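PATF (Prochloron didemni, PDB 4BG2) belongs to the prenyltransferase-like proteins of cyanobactin biosynthesis and probably serves the patellamide pathway, perhaps in prenylating peptides. Local coordinates at residues A[8-22]-A[38-52]. Residues are numbered along the deposited sequence; the frame is centred on the assembly and turned at random.
Sequences NNQRKDRRLQFVRTH and EEAILEIEGSCSVES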
loop_
_atom_site.group_PDB
_atom_site.type_symbol
_atom_site.label_atom_id
_atom_site.label_comp_id
_atom_site.label_asym_id
_atom_site.label_seq_id
_atom_site.Cartn_x
_atom_site.Cartn_y
_atom_site.Cartn_z
ATOM N N ASN A 8 23.402 1.214 10.521
ATOM C CA ASN A 8 22.483 2.177 9.954
ATOM C C ASN A 8 22.781 2.492 8.472
ATOM O O ASN A 8 21.855 2.579 7.663
ATOM C CB ASN A 8 22.457 3.445 10.803
ATOM C CG ASN A 8 21.167 4.184 10.668
ATOM O OD1 ASN A 8 20.134 3.741 11.176
ATOM N ND2 ASN A 8 21.197 5.298 9.952
ATOM N N ASN A 9 24.061 2.618 8.110
ATOM C CA ASN A 9 24.450 2.836 6.705
ATOM C C ASN A 9 24.147 1.626 5.829
ATOM O O ASN A 9 23.820 1.763 4.656
ATOM C CB ASN A 9 25.952 3.149 6.585
ATOM C CG ASN A 9 26.367 4.370 7.390
ATOM O OD1 ASN A 9 25.542 5.189 7.782
ATOM N ND2 ASN A 9 27.662 4.503 7.616
ATOM N N GLN A 10 24.314 0.432 6.392
ATOM C CA GLN A 10 24.035 -0.796 5.648
ATOM C C GLN A 10 22.532 -0.992 5.397
ATOM O O GLN A 10 22.139 -1.373 4.317
ATOM C CB GLN A 10 24.636 -1.999 6.362
ATOM C CG GLN A 10 26.133 -2.089 6.145
ATOM C CD GLN A 10 26.773 -3.212 6.926
ATOM O OE1 GLN A 10 26.705 -3.253 8.152
ATOM N NE2 GLN A 10 27.399 -4.128 6.216
ATOM N N ARG A 11 21.688 -0.694 6.373
ATOM C CA ARG A 11 20.250 -0.674 6.096
ATOM C C ARG A 11 19.923 0.216 4.894
ATOM O O ARG A 11 19.142 -0.172 4.021
ATOM C CB ARG A 11 19.477 -0.125 7.265
ATOM C CG ARG A 11 19.431 -1.006 8.479
ATOM C CD ARG A 11 19.163 -0.060 9.616
ATOM N NE ARG A 11 18.787 -0.701 10.857
ATOM C CZ ARG A 11 18.847 -0.082 12.027
ATOM N NH1 ARG A 11 19.268 1.182 12.098
ATOM N NH2 ARG A 11 18.464 -0.721 13.124
ATOM N N LYS A 12 20.487 1.423 4.876
ATOM C CA LYS A 12 20.222 2.372 3.799
ATOM C C LYS A 12 20.648 1.844 2.443
ATOM O O LYS A 12 19.944 2.035 1.439
ATOM C CB LYS A 12 20.886 3.727 4.077
ATOM C CG LYS A 12 20.194 4.481 5.204
ATOM C CD LYS A 12 20.862 5.808 5.538
ATOM C CE LYS A 12 20.114 6.489 6.675
ATOM N NZ LYS A 12 20.693 7.816 7.011
ATOM N N ASP A 13 21.787 1.173 2.400
ATOM C CA ASP A 13 22.238 0.517 1.166
ATOM C C ASP A 13 21.285 -0.600 0.745
ATOM O O ASP A 13 20.957 -0.707 -0.419
ATOM C CB ASP A 13 23.653 -0.051 1.338
ATOM C CG ASP A 13 24.688 1.023 1.614
ATOM O OD1 ASP A 13 24.652 2.079 0.955
ATOM O OD2 ASP A 13 25.551 0.816 2.494
ATOM N N ARG A 14 20.843 -1.431 1.687
ATOM C CA ARG A 14 19.916 -2.530 1.350
ATOM C C ARG A 14 18.568 -2.026 0.815
ATOM O O ARG A 14 18.013 -2.567 -0.141
ATOM C CB ARG A 14 19.678 -3.424 2.561
ATOM C CG ARG A 14 20.784 -4.434 2.793
ATOM C CD ARG A 14 20.269 -5.675 3.512
ATOM N NE ARG A 14 21.291 -6.262 4.370
ATOM C CZ ARG A 14 21.681 -5.771 5.547
ATOM N NH1 ARG A 14 21.148 -4.658 6.051
ATOM N NH2 ARG A 14 22.627 -6.406 6.227
ATOM N N ARG A 15 18.051 -0.985 1.460
ATOM C CA ARG A 15 16.831 -0.309 1.031
ATOM C C ARG A 15 16.879 0.026 -0.454
ATOM O O ARG A 15 15.951 -0.263 -1.216
ATOM C CB ARG A 15 16.728 1.021 1.758
ATOM C CG ARG A 15 15.447 1.273 2.447
ATOM C CD ARG A 15 15.638 2.555 3.255
ATOM N NE ARG A 15 16.072 2.272 4.601
ATOM C CZ ARG A 15 16.320 3.185 5.515
ATOM N NH1 ARG A 15 16.178 4.471 5.240
ATOM N NH2 ARG A 15 16.720 2.797 6.713
ATOM N N LEU A 16 17.954 0.699 -0.834
ATOM C CA LEU A 16 18.148 1.145 -2.207
ATOM C C LEU A 16 18.266 -0.047 -3.144
ATOM O O LEU A 16 17.748 -0.033 -4.250
ATOM C CB LEU A 16 19.417 2.002 -2.290
ATOM C CG LEU A 16 19.652 2.753 -3.595
ATOM C CD1 LEU A 16 18.399 3.484 -4.045
ATOM C CD2 LEU A 16 20.818 3.722 -3.415
ATOM N N GLN A 17 18.949 -1.081 -2.693
ATOM C CA GLN A 17 19.130 -2.272 -3.505
ATOM C C GLN A 17 17.796 -2.970 -3.792
ATOM O O GLN A 17 17.536 -3.338 -4.922
ATOM C CB GLN A 17 20.142 -3.213 -2.859
ATOM C CG GLN A 17 20.421 -4.403 -3.753
ATOM C CD GLN A 17 20.965 -4.013 -5.123
ATOM O OE1 GLN A 17 21.780 -3.097 -5.250
ATOM N NE2 GLN A 17 20.503 -4.693 -6.154
ATOM N N PHE A 18 16.925 -3.078 -2.789
ATOM C CA PHE A 18 15.553 -3.562 -3.039
ATOM C C PHE A 18 14.874 -2.792 -4.164
ATOM O O PHE A 18 14.294 -3.380 -5.075
ATOM C CB PHE A 18 14.666 -3.463 -1.789
ATOM C CG PHE A 18 15.170 -4.261 -0.624
ATOM C CD1 PHE A 18 15.924 -5.398 -0.816
ATOM C CD2 PHE A 18 14.890 -3.861 0.672
ATOM C CE1 PHE A 18 16.394 -6.125 0.260
ATOM C CE2 PHE A 18 15.338 -4.591 1.751
ATOM C CZ PHE A 18 16.095 -5.729 1.543
ATOM N N VAL A 19 14.928 -1.463 -4.065
ATOM C CA VAL A 19 14.261 -0.614 -5.035
ATOM C C VAL A 19 14.910 -0.808 -6.421
ATOM O O VAL A 19 14.210 -0.954 -7.424
ATOM C CB VAL A 19 14.298 0.858 -4.583
ATOM C CG1 VAL A 19 13.916 1.773 -5.713
ATOM C CG2 VAL A 19 13.400 1.075 -3.373
ATOM N N ARG A 20 16.229 -0.841 -6.473
ATOM C CA ARG A 20 16.950 -1.027 -7.755
ATOM C C ARG A 20 16.720 -2.424 -8.370
ATOM O O ARG A 20 16.431 -2.547 -9.547
ATOM C CB ARG A 20 18.439 -0.787 -7.579
ATOM C CG ARG A 20 18.799 0.667 -7.272
ATOM C CD ARG A 20 18.760 1.550 -8.515
ATOM N NE ARG A 20 18.861 2.980 -8.187
ATOM C CZ ARG A 20 19.987 3.590 -7.814
ATOM N NH1 ARG A 20 21.124 2.909 -7.692
ATOM N NH2 ARG A 20 19.976 4.889 -7.544
ATOM N N THR A 21 16.809 -3.460 -7.551
ATOM C CA THR A 21 16.560 -4.824 -8.021
ATOM C C THR A 21 15.171 -4.980 -8.626
ATOM O O THR A 21 14.999 -5.643 -9.638
ATOM C CB THR A 21 16.758 -5.817 -6.887
ATOM O OG1 THR A 21 18.088 -5.656 -6.390
ATOM C CG2 THR A 21 16.554 -7.267 -7.370
ATOM N N HIS A 22 14.189 -4.301 -8.049
ATOM C CA HIS A 22 12.837 -4.318 -8.599
ATOM C C HIS A 22 12.748 -3.648 -9.982
ATOM O O HIS A 22 12.106 -4.184 -10.914
ATOM C CB HIS A 22 11.904 -3.621 -7.624
ATOM C CG HIS A 22 10.472 -3.629 -8.038
ATOM N ND1 HIS A 22 9.652 -4.719 -7.842
ATOM C CD2 HIS A 22 9.706 -2.682 -8.623
ATOM C CE1 HIS A 22 8.439 -4.440 -8.285
ATOM N NE2 HIS A 22 8.446 -3.210 -8.767
ATOM N N GLU A 38 14.064 7.801 -4.427
ATOM C CA GLU A 38 15.230 7.101 -3.916
ATOM C C GLU A 38 15.975 7.982 -2.908
ATOM O O GLU A 38 16.374 7.517 -1.835
ATOM C CB GLU A 38 16.148 6.688 -5.078
ATOM C CG GLU A 38 15.558 5.601 -5.976
ATOM C CD GLU A 38 16.457 5.214 -7.159
ATOM O OE1 GLU A 38 17.532 5.817 -7.343
ATOM O OE2 GLU A 38 16.100 4.274 -7.912
ATOM N N GLU A 39 16.150 9.255 -3.242
ATOM C CA GLU A 39 16.779 10.184 -2.319
ATOM C C GLU A 39 15.939 10.316 -1.049
ATOM O O GLU A 39 16.478 10.351 0.058
ATOM C CB GLU A 39 16.988 11.561 -2.973
ATOM C CG GLU A 39 17.925 11.503 -4.164
ATOM C CD GLU A 39 18.072 12.820 -4.921
ATOM O OE1 GLU A 39 17.053 13.472 -5.268
ATOM O OE2 GLU A 39 19.234 13.200 -5.186
ATOM N N ALA A 40 14.618 10.363 -1.189
ATOM C CA ALA A 40 13.765 10.555 -0.012
ATOM C C ALA A 40 13.865 9.399 0.995
ATOM O O ALA A 40 13.944 9.622 2.217
ATOM C CB ALA A 40 12.337 10.788 -0.418
ATOM N N ILE A 41 13.890 8.166 0.503
ATOM C CA ILE A 41 13.870 7.030 1.425
ATOM C C ILE A 41 15.193 6.814 2.135
ATOM O O ILE A 41 15.236 6.174 3.179
ATOM C CB ILE A 41 13.435 5.714 0.766
ATOM C CG1 ILE A 41 14.514 5.206 -0.193
ATOM C CG2 ILE A 41 12.065 5.874 0.126
ATOM C CD1 ILE A 41 14.085 3.993 -0.977
ATOM N N LEU A 42 16.267 7.334 1.565
ATOM C CA LEU A 42 17.556 7.308 2.224
ATOM C C LEU A 42 17.595 8.182 3.472
ATOM O O LEU A 42 18.432 7.959 4.330
ATOM C CB LEU A 42 18.662 7.754 1.261
ATOM C CG LEU A 42 19.032 6.775 0.143
ATOM C CD1 LEU A 42 20.179 7.345 -0.688
ATOM C CD2 LEU A 42 19.413 5.430 0.725
ATOM N N GLU A 43 16.695 9.165 3.567
ATOM C CA GLU A 43 16.630 10.039 4.727
ATOM C C GLU A 43 15.842 9.469 5.892
ATOM O O GLU A 43 15.867 10.039 6.974
ATOM C CB GLU A 43 16.025 11.392 4.349
ATOM C CG GLU A 43 16.820 12.158 3.306
ATOM C CD GLU A 43 16.295 13.575 3.112
ATOM O OE1 GLU A 43 15.061 13.765 3.034
ATOM O OE2 GLU A 43 17.116 14.510 3.053
ATOM N N ILE A 44 15.143 8.352 5.702
ATOM C CA ILE A 44 14.378 7.761 6.791
ATOM C C ILE A 44 15.329 7.084 7.764
ATOM O O ILE A 44 16.173 6.265 7.358
ATOM C CB ILE A 44 13.317 6.767 6.295
ATOM C CG1 ILE A 44 12.357 7.478 5.347
ATOM C CG2 ILE A 44 12.511 6.212 7.472
ATOM C CD1 ILE A 44 11.484 6.540 4.562
ATOM N N GLU A 45 15.210 7.445 9.045
ATOM C CA GLU A 45 16.068 6.873 10.081
ATOM C C GLU A 45 15.508 5.560 10.630
ATOM O O GLU A 45 14.290 5.335 10.642
ATOM C CB GLU A 45 16.304 7.874 11.227
ATOM C CG GLU A 45 17.295 8.999 10.897
ATOM C CD GLU A 45 18.653 8.494 10.398
ATOM O OE1 GLU A 45 19.133 7.440 10.892
ATOM O OE2 GLU A 45 19.239 9.146 9.498
ATOM N N GLY A 46 16.411 4.696 11.088
ATOM C CA GLY A 46 16.035 3.399 11.643
ATOM C C GLY A 46 15.900 2.348 10.557
ATOM O O GLY A 46 16.450 2.486 9.480
ATOM N N SER A 47 15.149 1.299 10.845
ATOM C CA SER A 47 14.992 0.194 9.923
ATOM C C SER A 47 13.673 0.376 9.185
ATOM O O SER A 47 12.648 0.661 9.807
ATOM C CB SER A 47 14.984 -1.119 10.707
ATOM O OG SER A 47 14.885 -2.225 9.835
ATOM N N CYS A 48 13.712 0.191 7.870
ATOM C CA CYS A 48 12.551 0.321 7.008
ATOM C C CYS A 48 12.167 -0.983 6.331
ATOM O O CYS A 48 12.995 -1.864 6.124
ATOM C CB CYS A 48 12.836 1.348 5.923
ATOM S SG CYS A 48 12.847 3.061 6.518
ATOM N N SER A 49 10.893 -1.080 5.980
ATOM C CA SER A 49 10.426 -2.085 5.049
ATOM C C SER A 49 10.130 -1.420 3.711
ATOM O O SER A 49 9.649 -0.283 3.658
ATOM C CB SER A 49 9.204 -2.825 5.605
ATOM O OG SER A 49 8.018 -2.235 5.137
ATOM N N VAL A 50 10.481 -2.093 2.627
ATOM C CA VAL A 50 10.187 -1.610 1.298
ATOM C C VAL A 50 9.201 -2.560 0.676
ATOM O O VAL A 50 9.490 -3.765 0.552
ATOM C CB VAL A 50 11.439 -1.541 0.405
ATOM C CG1 VAL A 50 11.065 -1.067 -0.995
ATOM C CG2 VAL A 50 12.507 -0.654 1.027
ATOM N N GLU A 51 8.020 -2.052 0.341
ATOM C CA GLU A 51 6.976 -2.875 -0.272
ATOM C C GLU A 51 6.870 -2.487 -1.720
ATOM O O GLU A 51 6.320 -1.429 -2.038
ATOM C CB GLU A 51 5.609 -2.685 0.405
ATOM C CG GLU A 51 4.579 -3.742 -0.022
ATOM C CD GLU A 51 3.293 -3.743 0.822
ATOM O OE1 GLU A 51 2.909 -2.673 1.314
ATOM O OE2 GLU A 51 2.633 -4.811 0.966
ATOM N N SER A 52 7.440 -3.308 -2.587
ATOM C CA SER A 52 7.389 -3.081 -4.021
ATOM C C SER A 52 6.172 -3.822 -4.605
ATOM O O SER A 52 5.722 -4.818 -4.056
ATOM C CB SER A 52 8.672 -3.592 -4.692
ATOM O OG SER A 52 9.854 -3.084 -4.083
#
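Helix 8-22 runs almost antiparallel to helix 38-42 (152°, axes 10.0 Å apart) and parallel to strand 48-52; the turn between those two elements lies against its N-terminal half. R15 shows how one buried guanidinium can secure such a turn. Its chain bends at chi3 (-92°) and brings NH1 to two carbonyls near the guanidinium plane, 2.8 Å from I41 O and 2.8 Å from I44 O. C48 SG lies over the centre of one face, K12 CG over the opposite one, and R15 NE forms a salt bridge with D304. Beside it, the extended K12 chain passes L42 O and puts NZ 3.2 Å from E45 OE2, while N8 ND2 binds OE1 of the same carboxylate. R11 lays its guanidinium over the G46-S47 peptide and pairs with E305. V19 CG2 meets I41 CD1 tip to tip at 3.8 Å, and V50 packs against V19 and the edge of the F18 ring. R20 grips E38 side-on through NE and NH2, from above the carboxylate plane. S52 CB makes a CH-pi contact over H22, whose ND1 bonds Y300. The whole is an N-terminal helix packed on the entry into the first strand of a closed antiparallel barrel, consistent with the ABBA-type prenyltransferase fold.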